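Local coordinates for penicillin-binding protein 1A (Mycobacterium tuberculosis, PDB 5CXW) that cross-links peptidoglycan with its penicillin-sensitive transpeptidase domain, the part given here, and polymerises glycan strands with a separate transglycosylase domain, at residues 128-133 with 151-156; 114-119 with 156-161. One frame throughout, in Å; residues are numbered along the deposited sequence. Where two conformers were deposited one is given.

Both contacts dock a piece of chain onto helix 152-161 of the transpeptidase domain, and their centres lie about 12 Å apart. Contact 1 takes the first turn of that helix, is mostly buried and reaches the bound penicillin V; contact 2 takes the following turns, lies away from the drug and is only partly buried. Tyr156 belongs to both ranges but packs only in contact 1. The chemistry follows the place: side-chain amides and a ring face in the buried contact, against an arginine, an aspartate, a lysine and a tyrosine hydroxyl close to water nearer the surface. One helix thus serves both contacts, with Tyr156 as the residue they share.

Contact 1: residues 128-133 with 151-156; sequences IKITNV and LNTSYY. With 35P ((2R,4S)-5,5-dimethyl-2-{(1R)-2-oxo-1-[(phenoxyacetyl)amino]ethyl}-1,3-thiazolidine-4-carboxylic acid), chain C.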
loop_
_atom_site.group_PDB
_atom_site.type_symbol
_atom_site.label_atom_id
_atom_site.label_comp_id
_atom_site.label_asym_id
_atom_site.label_seq_id
_atom_site.Cartn_x
_atom_site.Cartn_y
_atom_site.Cartn_z
ATOM N N ILE A 128 -9.742 9.696 -23.252
ATOM C CA ILE A 128 -8.908 8.556 -22.939
ATOM C C ILE A 128 -9.805 7.332 -22.875
ATOM O O ILE A 128 -10.811 7.306 -22.116
ATOM C CB ILE A 128 -8.220 8.733 -21.589
ATOM C CG1 ILE A 128 -7.394 10.057 -21.585
ATOM C CG2 ILE A 128 -7.351 7.539 -21.291
ATOM C CD1 ILE A 128 -6.880 10.464 -20.250
ATOM N N LYS A 129 -9.405 6.298 -23.612
ATOM C CA LYS A 129 -10.143 5.068 -23.610
ATOM C C LYS A 129 -9.916 4.264 -22.317
ATOM O O LYS A 129 -8.805 3.855 -22.064
ATOM C CB LYS A 129 -9.726 4.227 -24.821
ATOM C CG LYS A 129 -10.197 4.769 -26.163
ATOM C CD LYS A 129 -9.874 3.719 -27.250
ATOM C CE LYS A 129 -9.770 4.269 -28.660
ATOM N NZ LYS A 129 -10.751 5.363 -28.910
ATOM N N ILE A 130 -10.983 3.947 -21.580
ATOM C CA ILE A 130 -10.888 3.190 -20.335
ATOM C C ILE A 130 -11.366 1.770 -20.624
ATOM O O ILE A 130 -12.505 1.539 -21.094
ATOM C CB ILE A 130 -11.721 3.838 -19.167
ATOM C CG1 ILE A 130 -11.376 5.323 -19.031
ATOM C CG2 ILE A 130 -11.468 3.089 -17.886
ATOM C CD1 ILE A 130 -9.903 5.642 -18.874
ATOM N N THR A 131 -10.514 0.786 -20.343
ATOM C CA THR A 131 -10.860 -0.602 -20.609
ATOM C C THR A 131 -10.303 -1.455 -19.465
ATOM O O THR A 131 -9.406 -1.020 -18.709
ATOM C CB THR A 131 -10.275 -1.186 -21.934
ATOM O OG1 THR A 131 -8.868 -1.020 -21.883
ATOM C CG2 THR A 131 -10.715 -0.392 -23.112
ATOM N N ASN A 132 -10.780 -2.691 -19.447
ATOM C CA ASN A 132 -10.320 -3.680 -18.475
ATOM C C ASN A 132 -9.392 -4.654 -19.136
ATOM O O ASN A 132 -9.519 -4.912 -20.338
ATOM C CB ASN A 132 -11.517 -4.408 -17.915
ATOM C CG ASN A 132 -12.490 -3.463 -17.267
ATOM O OD1 ASN A 132 -12.089 -2.477 -16.636
ATOM N ND2 ASN A 132 -13.752 -3.736 -17.411
ATOM N N VAL A 133 -8.440 -5.164 -18.357
ATOM C CA VAL A 133 -7.471 -6.152 -18.887
ATOM C C VAL A 133 -8.215 -7.328 -19.517
ATOM O O VAL A 133 -9.163 -7.860 -18.920
ATOM C CB VAL A 133 -6.526 -6.673 -17.789
ATOM C CG1 VAL A 133 -5.913 -8.003 -18.200
ATOM C CG2 VAL A 133 -5.443 -5.649 -17.488
ATOM N N LEU A 151 -11.904 -3.987 -11.923
ATOM C CA LEU A 151 -12.421 -3.405 -13.152
ATOM C C LEU A 151 -12.152 -1.914 -13.230
ATOM O O LEU A 151 -12.736 -1.152 -12.473
ATOM C CB LEU A 151 -13.897 -3.731 -13.306
ATOM C CG LEU A 151 -14.204 -5.242 -13.233
ATOM C CD1 LEU A 151 -15.721 -5.412 -13.291
ATOM C CD2 LEU A 151 -13.509 -5.999 -14.304
ATOM N N ASN A 152 -11.303 -1.499 -14.156
ATOM C CA ASN A 152 -10.976 -0.075 -14.368
ATOM C C ASN A 152 -12.224 0.730 -14.729
ATOM O O ASN A 152 -12.402 1.870 -14.278
ATOM C CB ASN A 152 -9.976 0.101 -15.475
ATOM C CG ASN A 152 -8.578 -0.251 -15.084
ATOM O OD1 ASN A 152 -8.293 -0.852 -14.034
ATOM N ND2 ASN A 152 -7.633 0.119 -16.003
ATOM N N THR A 153 -13.061 0.160 -15.590
ATOM C CA THR A 153 -14.204 0.909 -16.127
ATOM C C THR A 153 -15.168 1.217 -14.958
ATOM O O THR A 153 -15.631 2.370 -14.776
ATOM C CB THR A 153 -14.901 0.087 -17.198
ATOM O OG1 THR A 153 -15.251 -1.167 -16.637
ATOM C CG2 THR A 153 -14.028 -0.090 -18.435
ATOM N N SER A 154 -15.455 0.211 -14.138
ATOM C CA SER A 154 -16.401 0.381 -13.040
ATOM C C SER A 154 -15.896 1.408 -12.031
ATOM O O SER A 154 -16.654 2.245 -11.527
ATOM C CB SER A 154 -16.527 -0.965 -12.318
ATOM O OG SER A 154 -16.952 -2.010 -13.197
ATOM N N TYR A 155 -14.596 1.354 -11.740
ATOM C CA TYR A 155 -13.985 2.268 -10.745
ATOM C C TYR A 155 -13.927 3.704 -11.308
ATOM O O TYR A 155 -14.004 4.658 -10.550
ATOM C CB TYR A 155 -12.645 1.710 -10.162
ATOM C CG TYR A 155 -13.046 0.982 -8.901
ATOM C CD1 TYR A 155 -13.676 -0.266 -8.940
ATOM C CD2 TYR A 155 -12.933 1.584 -7.684
ATOM C CE1 TYR A 155 -14.179 -0.871 -7.780
ATOM C CE2 TYR A 155 -13.421 1.036 -6.514
ATOM C CZ TYR A 155 -14.049 -0.198 -6.550
ATOM O OH TYR A 155 -14.595 -0.722 -5.417
ATOM N N TYR A 156 -13.707 3.860 -12.615
ATOM C CA TYR A 156 -13.826 5.194 -13.254
ATOM C C TYR A 156 -15.234 5.738 -13.083
ATOM O O TYR A 156 -15.414 6.892 -12.657
ATOM C CB TYR A 156 -13.468 5.131 -14.728
ATOM C CG TYR A 156 -12.354 6.035 -15.144
ATOM C CD1 TYR A 156 -11.061 5.643 -15.000
ATOM C CD2 TYR A 156 -12.595 7.277 -15.715
ATOM C CE1 TYR A 156 -10.004 6.454 -15.363
ATOM C CE2 TYR A 156 -11.556 8.075 -16.151
ATOM C CZ TYR A 156 -10.261 7.670 -15.940
ATOM O OH TYR A 156 -9.200 8.445 -16.408
HETATM C C24 35P C . -3.111 -1.814 -19.911
HETATM C C23 35P C . -2.235 -2.026 -20.973
HETATM C C22 35P C . -1.031 -2.660 -20.760
HETATM C C21 35P C . -0.671 -3.107 -19.498
HETATM C C20 35P C . -1.522 -2.914 -18.432
HETATM C C19 35P C . -2.765 -2.269 -18.641
HETATM O O1 35P C . -3.672 -2.056 -17.632
HETATM C C2 35P C . -3.480 -2.723 -16.388
HETATM C C3 35P C . -4.730 -2.580 -15.564
HETATM O O18 35P C . -5.812 -2.423 -16.114
HETATM N N4 35P C . -4.534 -2.665 -14.258
HETATM C C5 35P C . -5.643 -2.613 -13.317
HETATM C C6 35P C . -5.101 -2.148 -12.027
HETATM O O17 35P C . -3.901 -2.199 -11.689
HETATM C C8 35P C . -6.365 -4.009 -13.070
HETATM N N7 35P C . -5.712 -4.452 -11.872
HETATM S S11 35P C . -6.148 -5.281 -14.195
HETATM C C10 35P C . -5.166 -6.325 -13.225
HETATM C C12 35P C . -3.999 -6.880 -14.041
HETATM C C15 35P C . -5.908 -7.508 -12.663
HETATM C C9 35P C . -4.645 -5.392 -12.126
HETATM C C13 35P C . -4.175 -5.964 -10.825
HETATM O O14 35P C . -5.015 -5.965 -9.873
HETATM O O16 35P C . -2.987 -6.345 -10.764
HETATM O O HOH W 1 -8.098 1.795 -18.509
#
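Asn132 meets Thr153 and Ile130 meets Tyr156 where strand 128-130 and the loop after it lie against the first turn of helix 152-161; here Ser150 and Asn152 are consistent with the SxN motif of penicillin-binding transpeptidases. The tight part has two centres. At one, the Asn132 amide lies across Thr153 at about a right angle and grips it twice. Thr153 N donates to OD1 of Asn132 at 3.0 Å, nearly straight at 163° and in the carbonyl plane on a lone pair, while Asn132 ND2 reaches Thr153 OG1 at 3.1 Å, close to the amide plane. Asparagine suits this place because one flat group offers both an acceptor and a donor; a further bond from ND2 to Glu136 O fixes its rotation, and Thr153 OG1 is also bonded to Ser120 O. At the other centre, Ile130 lays its longer branch over one face of the Tyr156 ring. CG1 stands over the ring centre, a CH-pi contact of 3.8 Å, and the second torsion (chi2 -54°) folds CD1 back over the ring to within 3.6 Å of Tyr156 CZ. Its other branch, CG2, packs between Thr153 CA and Tyr156 CD1.

The looser side is at Thr131, which is exposed and whose CB leaves the backbone away from the helix; water 1 accepts hydrogen bonds from both Thr131 N and Asn152 ND2. On the ligand-facing side, Val133 lines the drug pocket with CG2 at 3.4 Å from the 35P sulfur S11. Asn152 is buried, its side chain about 4 Å from that of Ser97, the probable acylated serine. Lys100 NZ holds its OD1, which sets the amide nitrogen toward the drug's acyl side chain: Asn152 ND2 makes a weak, bent hydrogen bond (121°) to 35P O18 at 3.1 Å.

Contact 2: residues 114-119 with 156-161; sequences LGYQVD and YRLMLK
Tyr116 opens the contact by reaching past Leu158 to Lys161 on the far turn of helix 152-161. With CG anti to the backbone N (chi1 177°), the ring points at the helix and slides alongside Leu158 in the opposite direction, CD2 meeting Leu158 CD1 at 4.0 Å. A tyrosine fits a partly exposed edge like this: its ring packs on leucine while its hydroxyl lies against the aliphatic end of Lys161, OH to CE 3.5 Å. Water 2 accepts a hydrogen bond from Lys161 NZ and lies very close to Tyr116 OH, so the bridge is doubtful in detail. Two residues on, the branched Val118 turns inward and packs on Arg157 CB, covering the root of the arginine.

Asp119 receives the other end of Arg157, whose chain stays extended from CG to NE. Arg157 NH1 donates to Asp119 O at 2.9 Å from above the carbonyl plane, a bent bond of 131°. The carboxylate stacks over one guanidinium face, the planes 20° apart, and the salt bridge of Asp119 OD2 to Arg157 NH2 at 3.6 Å rests on charge alone. Ser121 adds a partner to each charged group, its O taking Arg157 NH1 and its OG bonding Asp119 OD2.

Strand 117-119 pairs antiparallel with strand 140-142, and Ile143 at the start of helix 143-149 touches Tyr116, Val118 and Leu158, joining strand and helix 152-161.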
loop_
_atom_site.group_PDB
_atom_site.type_symbol
_atom_site.label_atom_id
_atom_site.label_comp_id
_atom_site.label_asym_id
_atom_site.label_seq_id
_atom_site.Cartn_x
_atom_site.Cartn_y
_atom_site.Cartn_z
ATOM N N LEU A 114 -21.388 -1.049 -0.524
ATOM C CA LEU A 114 -20.774 -2.163 -1.289
ATOM C C LEU A 114 -21.681 -2.761 -2.333
ATOM O O LEU A 114 -21.203 -3.313 -3.304
ATOM C CB LEU A 114 -20.222 -3.240 -0.360
ATOM C CG LEU A 114 -19.094 -2.851 0.534
ATOM C CD1 LEU A 114 -18.601 -4.062 1.295
ATOM C CD2 LEU A 114 -17.934 -2.145 -0.153
ATOM N N GLY A 115 -22.996 -2.630 -2.155
ATOM C CA GLY A 115 -23.961 -3.154 -3.093
ATOM C C GLY A 115 -24.365 -2.230 -4.231
ATOM O O GLY A 115 -25.216 -2.625 -5.053
ATOM N N TYR A 116 -23.759 -1.047 -4.320
ATOM C CA TYR A 116 -24.019 -0.098 -5.399
ATOM C C TYR A 116 -23.630 -0.746 -6.729
ATOM O O TYR A 116 -22.480 -1.152 -6.916
ATOM C CB TYR A 116 -23.260 1.224 -5.162
ATOM C CG TYR A 116 -23.460 2.201 -6.289
ATOM C CD1 TYR A 116 -24.726 2.626 -6.653
ATOM C CD2 TYR A 116 -22.356 2.689 -6.994
ATOM C CE1 TYR A 116 -24.884 3.553 -7.684
ATOM C CE2 TYR A 116 -22.507 3.657 -7.997
ATOM C CZ TYR A 116 -23.741 4.025 -8.369
ATOM O OH TYR A 116 -23.806 4.951 -9.415
ATOM N N GLN A 117 -24.581 -0.822 -7.659
ATOM C CA GLN A 117 -24.356 -1.516 -8.948
ATOM C C GLN A 117 -23.841 -0.534 -9.964
ATOM O O GLN A 117 -24.464 0.532 -10.172
ATOM C CB GLN A 117 -25.692 -2.058 -9.434
ATOM C CG GLN A 117 -26.272 -3.152 -8.579
ATOM C CD GLN A 117 -25.573 -4.460 -8.813
ATOM O OE1 GLN A 117 -25.122 -4.756 -9.928
ATOM N NE2 GLN A 117 -25.400 -5.235 -7.751
ATOM N N VAL A 118 -22.750 -0.910 -10.633
ATOM C CA VAL A 118 -22.049 -0.067 -11.602
ATOM C C VAL A 118 -21.874 -0.802 -12.923
ATOM O O VAL A 118 -21.622 -2.008 -12.928
ATOM C CB VAL A 118 -20.647 0.312 -11.095
ATOM C CG1 VAL A 118 -20.001 1.309 -12.034
ATOM C CG2 VAL A 118 -20.741 0.894 -9.708
ATOM N N ASP A 119 -22.056 -0.094 -14.050
ATOM C CA ASP A 119 -21.829 -0.689 -15.357
ATOM C C ASP A 119 -20.318 -0.891 -15.557
ATOM O O ASP A 119 -19.560 -0.031 -15.195
ATOM C CB ASP A 119 -22.343 0.289 -16.411
ATOM C CG ASP A 119 -22.157 -0.218 -17.838
ATOM O OD1 ASP A 119 -21.868 -1.355 -18.101
ATOM O OD2 ASP A 119 -22.424 0.585 -18.748
ATOM N N TYR A 156 -13.707 3.860 -12.615
ATOM C CA TYR A 156 -13.826 5.194 -13.254
ATOM C C TYR A 156 -15.234 5.738 -13.083
ATOM O O TYR A 156 -15.414 6.892 -12.657
ATOM C CB TYR A 156 -13.468 5.131 -14.728
ATOM C CG TYR A 156 -12.354 6.035 -15.144
ATOM C CD1 TYR A 156 -11.061 5.643 -15.000
ATOM C CD2 TYR A 156 -12.595 7.277 -15.715
ATOM C CE1 TYR A 156 -10.004 6.454 -15.363
ATOM C CE2 TYR A 156 -11.556 8.075 -16.151
ATOM C CZ TYR A 156 -10.261 7.670 -15.940
ATOM O OH TYR A 156 -9.200 8.445 -16.408
ATOM N N ARG A 157 -16.263 4.937 -13.367
ATOM C CA ARG A 157 -17.624 5.377 -13.177
ATOM C C ARG A 157 -17.916 5.671 -11.697
ATOM O O ARG A 157 -18.699 6.599 -11.389
ATOM C CB ARG A 157 -18.657 4.369 -13.715
ATOM C CG ARG A 157 -18.673 4.195 -15.208
ATOM C CD ARG A 157 -19.899 3.407 -15.630
ATOM N NE ARG A 157 -20.045 3.391 -17.108
ATOM C CZ ARG A 157 -19.415 2.524 -17.928
ATOM N NH1 ARG A 157 -18.714 1.525 -17.473
ATOM N NH2 ARG A 157 -19.560 2.653 -19.257
ATOM N N LEU A 158 -17.388 4.858 -10.792
ATOM C CA LEU A 158 -17.623 5.116 -9.397
ATOM C C LEU A 158 -17.012 6.479 -8.988
ATOM O O LEU A 158 -17.681 7.290 -8.304
ATOM C CB LEU A 158 -17.040 4.043 -8.535
ATOM C CG LEU A 158 -17.229 4.230 -7.041
ATOM C CD1 LEU A 158 -18.682 4.309 -6.587
ATOM C CD2 LEU A 158 -16.491 3.112 -6.305
ATOM N N MET A 159 -15.784 6.721 -9.413
ATOM C CA MET A 159 -15.139 8.020 -9.135
ATOM C C MET A 159 -15.960 9.163 -9.695
ATOM O O MET A 159 -16.125 10.186 -9.015
ATOM C CB MET A 159 -13.723 8.041 -9.708
ATOM C CG MET A 159 -13.102 9.443 -9.792
ATOM S SD MET A 159 -11.518 9.365 -10.565
ATOM C CE MET A 159 -12.049 9.054 -12.277
ATOM N N LEU A 160 -16.467 9.048 -10.922
ATOM C CA LEU A 160 -17.248 10.128 -11.497
ATOM C C LEU A 160 -18.569 10.395 -10.760
ATOM O O LEU A 160 -19.077 11.544 -10.767
ATOM C CB LEU A 160 -17.454 9.915 -12.974
ATOM C CG LEU A 160 -16.189 9.948 -13.801
ATOM C CD1 LEU A 160 -16.567 9.501 -15.206
ATOM C CD2 LEU A 160 -15.449 11.255 -13.800
ATOM N N LYS A 161 -19.098 9.389 -10.100
ATOM C CA LYS A 161 -20.336 9.516 -9.317
ATOM C C LYS A 161 -20.088 10.281 -8.020
ATOM O O LYS A 161 -21.019 10.882 -7.451
ATOM C CB LYS A 161 -20.801 8.121 -8.963
ATOM C CG LYS A 161 -22.007 7.983 -8.040
ATOM C CD LYS A 161 -23.274 8.412 -8.682
ATOM C CE LYS A 161 -24.401 7.944 -7.748
ATOM N NZ LYS A 161 -25.666 8.485 -8.259
HETATM O O HOH W 2 -25.967 5.927 -10.089
#